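Local structure of N-acetyl-L-2,4-diaminobutyric acid deacetylase (Ruegeria pomeroyi, 6TWM) at residues G62-D67 and D149-G154; L140-D145 and E206-V211; A163-L168 and A176-M181; I278-P283 and G312-R317. The protein probably removes the acetyl group from N-acetyl-L-2,4-diaminobutyric acid, a zinc-dependent hydrolytic step in the breakdown of ectoine. All coordinates share one frame; numbering follows the deposited sequence.

From the N terminus, residues 62-67 follow strand 57-61. Interaction 1 brings them to 149-154, which follow strand 146-149, and forms part of the zinc site. Interaction 2 starts before that loop has closed, at 140-145 behind helix 128-140, and ends at 206-211, so the two loops cross. Inside the span of interaction 2 lies the short interaction 3, which packs helix 171-184 on strand 162-166. These two touch, and Glu206 OE2 probably hydrogen-bonds His166 ND1. All three belong to the catalytic domain with its mixed sheet. Interaction 4 comes later in the chain. It joins 278-283 to strand 312-318 in the C-terminal beta region, about 33 Å from interaction 2, centre to centre.

Interaction 1. Residues G62-D67 and D149-G154; sequences GANHGD and DFHSGG. With DAB (2,4-diaminobutyric acid), chain N.
The zinc site of this M14-type deacetylase brings His65 and His151 together from the loops behind two parallel strands, 57-61 and 146-149. Both residues bind zinc, with Glu68 as the third ligand in this chain. Their ND1 atoms are 3.4 Å apart, His65 ND1 lying at the edge of the His151 ring. The two rings meet rim to rim with their planes at 57°. The product, 2,4-diaminobutyric acid, lies beside them, its OXT 3.8 Å from His65 CE1. His65 NE2 is hydrogen-bonded to Asn115 OD1, which probably leaves ND1 to face the zinc.

A second shell sets the His151 ring. Its NE2 donates to Asp149 OD2, modelled very short at 2.5 Å, so the exact length is doubtful. The same oxygen takes a bond from Asn64 ND2 at 3.1 Å, nearly straight at 173°, on the syn side of the carboxylate. Asn64 reaches it with CG anti to the backbone N (chi1 -177°). Asn64 CB lies against His151 CE1. Asp149 OD1 is bound by Thr61. With an alanine here, Asn64 ND2 and His151 NE2 would probably lose their shared acceptor, and the imidazole would be freer to turn.

Waters tie the two backbones. One accepts from Asn64 N at 2.7 Å and lies within reach of Phe150 O. Another donates to Phe150 O at 2.7 Å and takes a weak bond from His65 N. At the other end of the contact, where the loops close in again, Gly154 CA points its hydrogen straight at Asp67 O, 3.5 Å away.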
loop_
_atom_site.group_PDB
_atom_site.type_symbol
_atom_site.label_atom_id
_atom_site.label_comp_id
_atom_site.label_asym_id
_atom_site.label_seq_id
_atom_site.Cartn_x
_atom_site.Cartn_y
_atom_site.Cartn_z
ATOM N N GLY A 62 2.124 -0.904 7.116
ATOM C CA GLY A 62 1.664 -1.972 6.262
ATOM C C GLY A 62 0.219 -2.292 6.590
ATOM O O GLY A 62 -0.290 -1.950 7.657
ATOM N N ALA A 63 -0.441 -2.954 5.641
ATOM C CA ALA A 63 -1.843 -3.340 5.788
ATOM C C ALA A 63 -2.741 -2.123 6.009
ATOM O O ALA A 63 -3.671 -2.153 6.820
ATOM C CB ALA A 63 -2.030 -4.362 6.912
ATOM N N ASN A 64 -2.449 -1.033 5.294
ATOM C CA ASN A 64 -3.442 0.024 5.121
ATOM C C ASN A 64 -4.777 -0.589 4.720
ATOM O O ASN A 64 -5.818 -0.298 5.317
ATOM C CB ASN A 64 -2.946 1.029 4.075
ATOM C CG ASN A 64 -3.883 2.221 3.883
ATOM O OD1 ASN A 64 -5.067 2.176 4.213
ATOM N ND2 ASN A 64 -3.340 3.303 3.336
ATOM N N HIS A 65 -4.754 -1.453 3.711
ATOM C CA HIS A 65 -5.835 -2.388 3.439
ATOM C C HIS A 65 -5.447 -3.747 4.009
ATOM O O HIS A 65 -4.296 -4.176 3.886
ATOM C CB HIS A 65 -6.115 -2.487 1.938
ATOM C CG HIS A 65 -6.543 -1.192 1.317
ATOM N ND1 HIS A 65 -5.754 -0.496 0.425
ATOM C CD2 HIS A 65 -7.674 -0.461 1.468
ATOM C CE1 HIS A 65 -6.385 0.602 0.046
ATOM N NE2 HIS A 65 -7.551 0.647 0.664
ATOM N N GLY A 66 -6.416 -4.422 4.631
ATOM C CA GLY A 66 -6.091 -5.532 5.514
ATOM C C GLY A 66 -5.542 -6.762 4.819
ATOM O O GLY A 66 -4.740 -7.496 5.404
ATOM N N ASP A 67 -5.952 -7.006 3.575
ATOM C CA ASP A 67 -5.634 -8.251 2.875
ATOM C C ASP A 67 -4.431 -8.104 1.951
ATOM O O ASP A 67 -4.382 -8.710 0.876
ATOM C CB ASP A 67 -6.852 -8.750 2.099
ATOM C CG ASP A 67 -7.366 -7.740 1.086
ATOM O OD1 ASP A 67 -6.873 -6.594 1.072
ATOM O OD2 ASP A 67 -8.271 -8.094 0.299
ATOM N N ASP A 149 4.266 3.423 2.819
ATOM C CA ASP A 149 2.935 2.858 3.025
ATOM C C ASP A 149 2.737 1.731 2.016
ATOM O O ASP A 149 2.446 1.979 0.841
ATOM C CB ASP A 149 1.866 3.937 2.890
ATOM C CG ASP A 149 0.486 3.432 3.240
ATOM O OD1 ASP A 149 0.286 2.989 4.391
ATOM O OD2 ASP A 149 -0.401 3.492 2.364
ATOM N N PHE A 150 2.887 0.496 2.482
ATOM C CA PHE A 150 2.859 -0.658 1.597
ATOM C C PHE A 150 1.447 -0.956 1.107
ATOM O O PHE A 150 0.462 -0.798 1.833
ATOM C CB PHE A 150 3.418 -1.883 2.312
ATOM C CG PHE A 150 4.916 -1.909 2.383
ATOM C CD1 PHE A 150 5.671 -2.209 1.262
ATOM C CD2 PHE A 150 5.569 -1.640 3.576
ATOM C CE1 PHE A 150 7.049 -2.237 1.330
ATOM C CE2 PHE A 150 6.946 -1.667 3.649
ATOM C CZ PHE A 150 7.688 -1.967 2.525
ATOM N N HIS A 151 1.362 -1.415 -0.139
ATOM C CA HIS A 151 0.094 -1.809 -0.731
ATOM C C HIS A 151 0.324 -2.964 -1.695
ATOM O O HIS A 151 1.389 -3.083 -2.308
ATOM C CB HIS A 151 -0.577 -0.644 -1.465
ATOM C CG HIS A 151 -1.165 0.385 -0.556
ATOM N ND1 HIS A 151 -2.413 0.251 0.011
ATOM C CD2 HIS A 151 -0.677 1.569 -0.115
ATOM C CE1 HIS A 151 -2.671 1.309 0.759
ATOM N NE2 HIS A 151 -1.633 2.124 0.701
ATOM N N SER A 152 -0.691 -3.818 -1.816
ATOM C CA SER A 152 -0.707 -4.903 -2.784
ATOM C C SER A 152 -2.114 -5.009 -3.355
ATOM O O SER A 152 -3.001 -4.214 -3.026
ATOM C CB SER A 152 -0.237 -6.217 -2.150
ATOM O OG SER A 152 0.954 -6.017 -1.405
ATOM N N GLY A 153 -2.325 -5.998 -4.224
ATOM C CA GLY A 153 -3.584 -6.074 -4.945
ATOM C C GLY A 153 -4.777 -6.415 -4.075
ATOM O O GLY A 153 -5.901 -6.000 -4.369
ATOM N N GLY A 154 -4.558 -7.158 -2.995
ATOM C CA GLY A 154 -5.661 -7.693 -2.225
ATOM C C GLY A 154 -6.269 -8.907 -2.907
ATOM O O GLY A 154 -5.805 -9.379 -3.944
HETATM N N DAB N . -6.020 2.258 -3.806
HETATM C CA DAB N . -5.434 1.388 -4.816
HETATM C C DAB N . -5.249 -0.091 -4.348
HETATM O O DAB N . -5.660 -1.017 -5.102
HETATM C CB DAB N . -4.071 1.894 -5.280
HETATM C CG DAB N . -4.102 3.373 -5.650
HETATM N ND DAB N . -4.499 3.684 -7.007
HETATM O OXT DAB N . -4.693 -0.271 -3.231
HETATM O O HOH W 1 -0.035 -0.103 4.422
HETATM O O HOH W 2 -1.837 -2.172 2.249
HETATM O O HOH W 3 -2.729 -9.194 -1.627
#

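Interaction 2. Residues L140-D145 and E206-V211; sequences LLPMAD and EEMGKV
The pyrrolidine ring of Pro142 is the nearest thing to a flat group here, and the Met208 methyl lies over one of its faces. Met208 CE is 3.7 Å from Pro142 CA and 4.0 Å from Pro142 CG. The methionine chain bends at its last torsion (chi3 67°), which turns the methyl onto the proline. Its SD rests against Leu141 CB at 3.8 Å.

Lys210 runs beside this apolar patch. Its chain bends twice and brings NZ to the carbonyls of Leu141 and Ala144 in the turn after helix 128-140. NZ donates to Ala144 O at 2.5 Å, a short bond. Leu141 O is 2.8 Å from Lys210 NZ and also accepts from Ala144 N. Next along, Val211 N gives a weak bond of 3.4 Å to Asp145 O.

Gly209 makes the sharp exit from helix 201-207. Its positive phi closes a Schellman motif, after which Lys210 leads into strand 211-216. The contact thus joins the ends of two helices where each passes into a central strand.

Asp145 OD2 is bound by Thr57 N, and Asp145 OD1 stays 5.4 Å from Lys210 NZ. The ammonium group is probably stabilised by the carbonyl oxygens of the turn after the helix, with the nearby carboxylate likely to help only at longer range.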
loop_
_atom_site.group_PDB
_atom_site.type_symbol
_atom_site.label_atom_id
_atom_site.label_comp_id
_atom_site.label_asym_id
_atom_site.label_seq_id
_atom_site.Cartn_x
_atom_site.Cartn_y
_atom_site.Cartn_z
ATOM N N LEU A 140 1.211 11.526 14.114
ATOM C CA LEU A 140 2.376 10.765 13.676
ATOM C C LEU A 140 3.072 11.390 12.467
ATOM O O LEU A 140 4.295 11.554 12.479
ATOM C CB LEU A 140 1.974 9.319 13.378
ATOM C CG LEU A 140 1.637 8.501 14.629
ATOM C CD1 LEU A 140 1.381 7.046 14.274
ATOM C CD2 LEU A 140 2.744 8.621 15.676
ATOM N N LEU A 141 2.320 11.736 11.426
ATOM C CA LEU A 141 2.931 12.321 10.233
ATOM C C LEU A 141 3.763 13.568 10.517
ATOM O O LEU A 141 4.855 13.683 9.932
ATOM C CB LEU A 141 1.852 12.627 9.184
ATOM C CG LEU A 141 1.497 11.489 8.226
ATOM C CD1 LEU A 141 0.524 11.959 7.158
ATOM C CD2 LEU A 141 2.756 10.924 7.593
ATOM N N PRO A 142 3.340 14.519 11.360
ATOM C CA PRO A 142 4.229 15.649 11.679
ATOM C C PRO A 142 5.537 15.235 12.330
ATOM O O PRO A 142 6.514 15.989 12.249
ATOM C CB PRO A 142 3.380 16.507 12.626
ATOM C CG PRO A 142 1.985 16.173 12.276
ATOM C CD PRO A 142 2.000 14.714 11.944
ATOM N N MET A 143 5.591 14.067 12.972
ATOM C CA MET A 143 6.840 13.551 13.516
ATOM C C MET A 143 7.740 12.937 12.453
ATOM O O MET A 143 8.924 12.708 12.724
ATOM C CB MET A 143 6.557 12.494 14.591
ATOM C CG MET A 143 5.858 13.021 15.832
ATOM S SD MET A 143 5.215 11.702 16.882
ATOM C CE MET A 143 6.734 10.954 17.463
ATOM N N ALA A 144 7.216 12.669 11.262
ATOM C CA ALA A 144 7.911 11.876 10.260
ATOM C C ALA A 144 8.472 12.753 9.151
ATOM O O ALA A 144 7.888 13.774 8.778
ATOM C CB ALA A 144 6.976 10.824 9.659
ATOM N N ASP A 145 9.626 12.338 8.633
ATOM C CA ASP A 145 10.209 12.907 7.425
ATOM C C ASP A 145 9.936 12.059 6.195
ATOM O O ASP A 145 9.844 12.596 5.086
ATOM C CB ASP A 145 11.723 13.059 7.592
ATOM C CG ASP A 145 12.091 13.990 8.724
ATOM O OD1 ASP A 145 11.545 15.114 8.776
ATOM O OD2 ASP A 145 12.916 13.594 9.572
ATOM N N GLU A 206 1.749 13.716 0.992
ATOM C CA GLU A 206 2.269 14.586 -0.056
ATOM C C GLU A 206 1.931 16.049 0.210
ATOM O O GLU A 206 2.778 16.930 0.021
ATOM C CB GLU A 206 1.726 14.142 -1.413
ATOM C CG GLU A 206 2.196 12.762 -1.836
ATOM C CD GLU A 206 1.355 12.171 -2.947
ATOM O OE1 GLU A 206 0.316 12.773 -3.292
ATOM O OE2 GLU A 206 1.730 11.101 -3.472
ATOM N N GLU A 207 0.701 16.330 0.652
ATOM C CA GLU A 207 0.305 17.711 0.903
ATOM C C GLU A 207 1.021 18.310 2.107
ATOM O O GLU A 207 1.037 19.538 2.253
ATOM C CB GLU A 207 -1.209 17.800 1.087
ATOM C CG GLU A 207 -1.979 17.697 -0.217
ATOM C CD GLU A 207 -3.479 17.758 -0.020
ATOM O OE1 GLU A 207 -3.931 17.676 1.142
ATOM O OE2 GLU A 207 -4.207 17.887 -1.027
ATOM N N MET A 208 1.611 17.482 2.966
ATOM C CA MET A 208 2.491 17.980 4.015
ATOM C C MET A 208 3.914 18.212 3.525
ATOM O O MET A 208 4.767 18.614 4.323
ATOM C CB MET A 208 2.514 17.010 5.198
ATOM C CG MET A 208 1.323 17.137 6.127
ATOM S SD MET A 208 1.475 16.073 7.573
ATOM C CE MET A 208 2.854 16.852 8.412
ATOM N N GLY A 209 4.187 17.974 2.244
ATOM C CA GLY A 209 5.528 18.114 1.716
ATOM C C GLY A 209 6.487 17.026 2.131
ATOM O O GLY A 209 7.697 17.180 1.938
ATOM N N LYS A 210 5.989 15.931 2.698
ATOM C CA LYS A 210 6.832 14.838 3.150
ATOM C C LYS A 210 7.135 13.884 1.999
ATOM O O LYS A 210 6.526 13.942 0.929
ATOM C CB LYS A 210 6.162 14.088 4.301
ATOM C CG LYS A 210 5.815 14.964 5.492
ATOM C CD LYS A 210 7.065 15.527 6.142
ATOM C CE LYS A 210 6.721 16.403 7.336
ATOM N NZ LYS A 210 6.166 15.603 8.459
ATOM N N VAL A 211 8.099 13.000 2.234
ATOM C CA VAL A 211 8.447 11.973 1.258
ATOM C C VAL A 211 7.499 10.792 1.419
ATOM O O VAL A 211 7.297 10.285 2.529
ATOM C CB VAL A 211 9.910 11.534 1.424
ATOM C CG1 VAL A 211 10.381 10.813 0.177
ATOM C CG2 VAL A 211 10.793 12.733 1.714
#

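Interaction 3. Residues A163-L168 and A176-M181; sequences AAAHIL and ACFAAM
Cys177 O takes the helical bond from Met181 N at 2.9 Å, and Ala165 CB lies against the same oxygen from the strand. The contact itself is apolar. Ala165 points its methyl into the helix, where Cys177, Phe178 and Met181 surround it.

Phe178 turns one ring face to that methyl. Ala165 CB is 3.8 Å from the Phe178 ring centroid and 16° off the ring normal, a CH-pi contact. At the ring edge, Phe178 CE2 meets His166 O at 3.7 Å. Were an alanine here, the Ala165 methyl would probably lose its aromatic cover and a gap would open beside the strand.

Met181 fills the other end. With CG anti to the backbone N (chi1 176°), its chain reaches across to the strand backbone. SD comes to 3.3 Å from Ala163 O, while Met181 CG packs on Ala163 CB at 3.9 Å.

His166 points the opposite way from Ala165. Its ND1 is probably bound by Glu206, and its side chain lies about 6 Å from the bound product.

The helix runs nearly antiparallel to the strand, their axes 7.8 Å apart. This is the first half of a beta-alpha-beta crossover, in which helix 171-184 covers the sheet between the adjacent parallel strands 162-166 and 188-192.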
loop_
_atom_site.group_PDB
_atom_site.type_symbol
_atom_site.label_atom_id
_atom_site.label_comp_id
_atom_site.label_asym_id
_atom_site.label_seq_id
_atom_site.Cartn_x
_atom_site.Cartn_y
_atom_site.Cartn_z
ATOM N N ALA A 163 6.946 0.047 -7.290
ATOM C CA ALA A 163 6.828 1.218 -6.438
ATOM C C ALA A 163 6.412 2.405 -7.295
ATOM O O ALA A 163 6.776 2.498 -8.471
ATOM C CB ALA A 163 8.143 1.524 -5.718
ATOM N N ALA A 164 5.638 3.308 -6.704
ATOM C CA ALA A 164 5.017 4.377 -7.465
ATOM C C ALA A 164 5.267 5.730 -6.816
ATOM O O ALA A 164 5.647 5.834 -5.647
ATOM C CB ALA A 164 3.512 4.146 -7.618
ATOM N N ALA A 165 5.046 6.770 -7.618
ATOM C CA ALA A 165 5.054 8.154 -7.173
ATOM C C ALA A 165 4.076 8.920 -8.052
ATOM O O ALA A 165 3.887 8.583 -9.222
ATOM C CB ALA A 165 6.454 8.771 -7.245
ATOM N N HIS A 166 3.448 9.944 -7.483
ATOM C CA HIS A 166 2.388 10.659 -8.182
ATOM C C HIS A 166 2.924 11.885 -8.903
ATOM O O HIS A 166 3.833 12.564 -8.414
ATOM C CB HIS A 166 1.289 11.089 -7.213
ATOM C CG HIS A 166 0.582 9.946 -6.561
ATOM N ND1 HIS A 166 0.877 9.524 -5.284
ATOM C CD2 HIS A 166 -0.401 9.133 -7.010
ATOM C CE1 HIS A 166 0.102 8.501 -4.972
ATOM N NE2 HIS A 166 -0.683 8.244 -6.003
ATOM N N ILE A 167 2.347 12.166 -10.070
ATOM C CA ILE A 167 2.545 13.459 -10.706
ATOM C C ILE A 167 1.732 14.429 -9.873
ATOM O O ILE A 167 0.503 14.491 -9.993
ATOM C CB ILE A 167 2.101 13.490 -12.181
ATOM C CG1 ILE A 167 2.935 12.542 -13.042
ATOM C CG2 ILE A 167 2.178 14.905 -12.734
ATOM C CD1 ILE A 167 2.490 11.118 -12.979
ATOM N N LEU A 168 2.399 15.166 -9.007
ATOM C CA LEU A 168 1.723 16.102 -8.133
ATOM C C LEU A 168 2.251 17.502 -8.413
ATOM O O LEU A 168 3.173 17.701 -9.209
ATOM C CB LEU A 168 1.880 15.691 -6.664
ATOM C CG LEU A 168 3.273 15.578 -6.055
ATOM C CD1 LEU A 168 3.539 16.794 -5.196
ATOM C CD2 LEU A 168 3.387 14.306 -5.235
ATOM N N ALA A 176 11.416 14.534 -4.642
ATOM C CA ALA A 176 11.827 13.726 -3.498
ATOM C C ALA A 176 11.132 12.372 -3.506
ATOM O O ALA A 176 11.745 11.346 -3.190
ATOM C CB ALA A 176 11.539 14.472 -2.195
ATOM N N CYS A 177 9.850 12.349 -3.878
ATOM C CA CYS A 177 9.119 11.089 -3.940
ATOM C C CYS A 177 9.677 10.184 -5.027
ATOM O O CYS A 177 9.783 8.967 -4.836
ATOM C CB CYS A 177 7.637 11.360 -4.183
ATOM S SG CYS A 177 6.696 11.630 -2.679
ATOM N N PHE A 178 10.037 10.761 -6.176
ATOM C CA PHE A 178 10.603 9.960 -7.254
ATOM C C PHE A 178 11.987 9.446 -6.882
ATOM O O PHE A 178 12.353 8.321 -7.243
ATOM C CB PHE A 178 10.653 10.778 -8.545
ATOM C CG PHE A 178 9.375 10.734 -9.340
ATOM C CD1 PHE A 178 9.248 9.889 -10.430
ATOM C CD2 PHE A 178 8.298 11.531 -8.990
ATOM C CE1 PHE A 178 8.071 9.846 -11.159
ATOM C CE2 PHE A 178 7.120 11.492 -9.714
ATOM C CZ PHE A 178 7.006 10.649 -10.799
ATOM N N ALA A 179 12.764 10.251 -6.155
ATOM C CA ALA A 179 14.083 9.806 -5.715
ATOM C C ALA A 179 13.975 8.611 -4.776
ATOM O O ALA A 179 14.779 7.675 -4.854
ATOM C CB ALA A 179 14.825 10.959 -5.040
ATOM N N ALA A 180 12.985 8.625 -3.881
ATOM C CA ALA A 180 12.775 7.488 -2.992
ATOM C C ALA A 180 12.221 6.282 -3.742
ATOM O O ALA A 180 12.530 5.138 -3.384
ATOM C CB ALA A 180 11.843 7.882 -1.845
ATOM N N MET A 181 11.409 6.507 -4.778
ATOM C CA MET A 181 10.943 5.392 -5.596
ATOM C C MET A 181 12.104 4.740 -6.332
ATOM O O MET A 181 12.204 3.509 -6.393
ATOM C CB MET A 181 9.884 5.859 -6.594
ATOM C CG MET A 181 9.437 4.748 -7.534
ATOM S SD MET A 181 8.439 5.310 -8.922
ATOM C CE MET A 181 9.679 6.086 -9.954
#

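Interaction 4. Residues I278-P283 and G312-R317; sequences IDLGAP and GLVISR
Residues 279-282 form a type II beta turn that leads into an antiparallel pairing with strand 312-318. Ala282 N closes the turn on Asp279 O at 3.2 Å. Gly281, with its positive phi, occupies the turn's third position, where glycine is favoured. Two backbone bonds then fix the register. Gly281 N donates to Val314 O at 2.6 Å, and Val314 N donates back to Ala282 O at 3.1 Å. Pro283 and Leu313 follow as a non-hydrogen-bonded pair, and Pro283 CA makes a CA-H...O contact with Gly312 O.

The side chains fill in around this frame. Leu313 and Pro283 lie on the same face of the sheet. Leu313 reaches across with CD2, which is 3.6 Å from Pro283 CA and equally close to Gly281 O. Val314 points at the turn, its CB 3.8 Å from Asp279 O. Its CG2 branch lies nearer Ala282 O. Val314 touches Met276 of strand 272-276.

Beyond Val314 the strand carries a classic beta bulge: Ile315 and Ser316 both face Val331. Leu280 covers the backbone there, its CD2 lying 3.5 Å from Ile315 C. The contact joins the turn between strands 272-276 and 283-284 to strand 312-318 of the five-stranded antiparallel sheet. Ser316, on the strand, lies about 7 Å from the bound product at its side chain.

Arg317 ends the contact with the aliphatic part of its chain. Its CG sits between the backbone N and the carbonyl carbon (chi1 65°). The chain crosses Leu280 at about a right angle, with Arg317 CG 4.0 Å from Leu280 CG.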
loop_
_atom_site.group_PDB
_atom_site.type_symbol
_atom_site.label_atom_id
_atom_site.label_comp_id
_atom_site.label_asym_id
_atom_site.label_seq_id
_atom_site.Cartn_x
_atom_site.Cartn_y
_atom_site.Cartn_z
ATOM N N ILE A 278 -4.013 -12.943 -21.365
ATOM C CA ILE A 278 -2.599 -12.585 -21.359
ATOM C C ILE A 278 -2.171 -12.367 -19.913
ATOM O O ILE A 278 -2.860 -11.674 -19.157
ATOM C CB ILE A 278 -2.321 -11.330 -22.208
ATOM C CG1 ILE A 278 -2.966 -11.464 -23.589
ATOM C CG2 ILE A 278 -0.835 -11.120 -22.364
ATOM C CD1 ILE A 278 -2.837 -10.228 -24.452
ATOM N N ASP A 279 -1.037 -12.953 -19.535
ATOM C CA ASP A 279 -0.607 -12.943 -18.144
ATOM C C ASP A 279 -0.111 -11.561 -17.721
ATOM O O ASP A 279 0.195 -10.695 -18.547
ATOM C CB ASP A 279 0.498 -13.976 -17.918
ATOM C CG ASP A 279 -0.023 -15.397 -17.922
ATOM O OD1 ASP A 279 -1.189 -15.606 -17.525
ATOM O OD2 ASP A 279 0.733 -16.305 -18.323
ATOM N N LEU A 280 -0.036 -11.370 -16.402
ATOM C CA LEU A 280 0.535 -10.158 -15.829
ATOM C C LEU A 280 1.943 -9.923 -16.355
ATOM O O LEU A 280 2.714 -10.865 -16.552
ATOM C CB LEU A 280 0.573 -10.262 -14.302
ATOM C CG LEU A 280 -0.525 -9.603 -13.464
ATOM C CD1 LEU A 280 -0.332 -9.943 -11.997
ATOM C CD2 LEU A 280 -0.538 -8.096 -13.661
ATOM N N GLY A 281 2.277 -8.651 -16.576
ATOM C CA GLY A 281 3.592 -8.269 -17.047
ATOM C C GLY A 281 3.850 -8.503 -18.518
ATOM O O GLY A 281 4.886 -8.051 -19.024
ATOM N N ALA A 282 2.953 -9.187 -19.225
ATOM C CA ALA A 282 3.190 -9.464 -20.632
ATOM C C ALA A 282 2.792 -8.265 -21.492
ATOM O O ALA A 282 1.851 -7.538 -21.163
ATOM C CB ALA A 282 2.412 -10.699 -21.071
ATOM N N PRO A 283 3.500 -8.037 -22.597
ATOM C CA PRO A 283 3.160 -6.907 -23.467
ATOM C C PRO A 283 1.814 -7.098 -24.145
ATOM O O PRO A 283 1.351 -8.218 -24.370
ATOM C CB PRO A 283 4.301 -6.892 -24.491
ATOM C CG PRO A 283 4.804 -8.292 -24.507
ATOM C CD PRO A 283 4.660 -8.791 -23.099
ATOM N N GLY A 312 1.118 -1.545 -24.194
ATOM C CA GLY A 312 2.063 -1.508 -23.096
ATOM C C GLY A 312 2.207 -2.839 -22.391
ATOM O O GLY A 312 2.361 -3.876 -23.042
ATOM N N LEU A 313 2.163 -2.824 -21.061
ATOM C CA LEU A 313 2.275 -4.030 -20.254
ATOM C C LEU A 313 1.035 -4.187 -19.387
ATOM O O LEU A 313 0.471 -3.199 -18.906
ATOM C CB LEU A 313 3.519 -3.991 -19.363
ATOM C CG LEU A 313 4.865 -3.866 -20.072
ATOM C CD1 LEU A 313 5.989 -3.801 -19.057
ATOM C CD2 LEU A 313 5.076 -5.021 -21.038
ATOM N N VAL A 314 0.615 -5.434 -19.183
ATOM C CA VAL A 314 -0.473 -5.726 -18.256
ATOM C C VAL A 314 0.105 -5.602 -16.849
ATOM O O VAL A 314 0.850 -6.470 -16.389
ATOM C CB VAL A 314 -1.086 -7.105 -18.503
ATOM C CG1 VAL A 314 -2.264 -7.331 -17.564
ATOM C CG2 VAL A 314 -1.517 -7.239 -19.961
ATOM N N ILE A 315 -0.226 -4.507 -16.164
ATOM C CA ILE A 315 0.322 -4.239 -14.839
ATOM C C ILE A 315 -0.654 -4.574 -13.724
ATOM O O ILE A 315 -0.244 -4.633 -12.553
ATOM C CB ILE A 315 0.782 -2.771 -14.724
ATOM C CG1 ILE A 315 -0.416 -1.826 -14.793
ATOM C CG2 ILE A 315 1.733 -2.451 -15.844
ATOM C CD1 ILE A 315 -0.065 -0.382 -14.517
ATOM N N SER A 316 -1.924 -4.800 -14.043
ATOM C CA SER A 316 -2.895 -5.229 -13.051
ATOM C C SER A 316 -3.992 -6.011 -13.755
ATOM O O SER A 316 -4.316 -5.744 -14.914
ATOM C CB SER A 316 -3.494 -4.040 -12.291
ATOM O OG SER A 316 -4.633 -4.429 -11.540
ATOM N N ARG A 317 -4.558 -6.982 -13.045
ATOM C CA ARG A 317 -5.680 -7.736 -13.581
ATOM C C ARG A 317 -6.618 -8.127 -12.451
ATOM O O ARG A 317 -6.202 -8.276 -11.297
ATOM C CB ARG A 317 -5.216 -8.986 -14.341
ATOM C CG ARG A 317 -4.532 -10.038 -13.480
ATOM C CD ARG A 317 -4.537 -11.393 -14.174
ATOM N NE ARG A 317 -5.817 -12.081 -14.013
ATOM C CZ ARG A 317 -5.947 -13.338 -13.599
ATOM N NH1 ARG A 317 -4.873 -14.062 -13.313
ATOM N NH2 ARG A 317 -7.153 -13.875 -13.484
#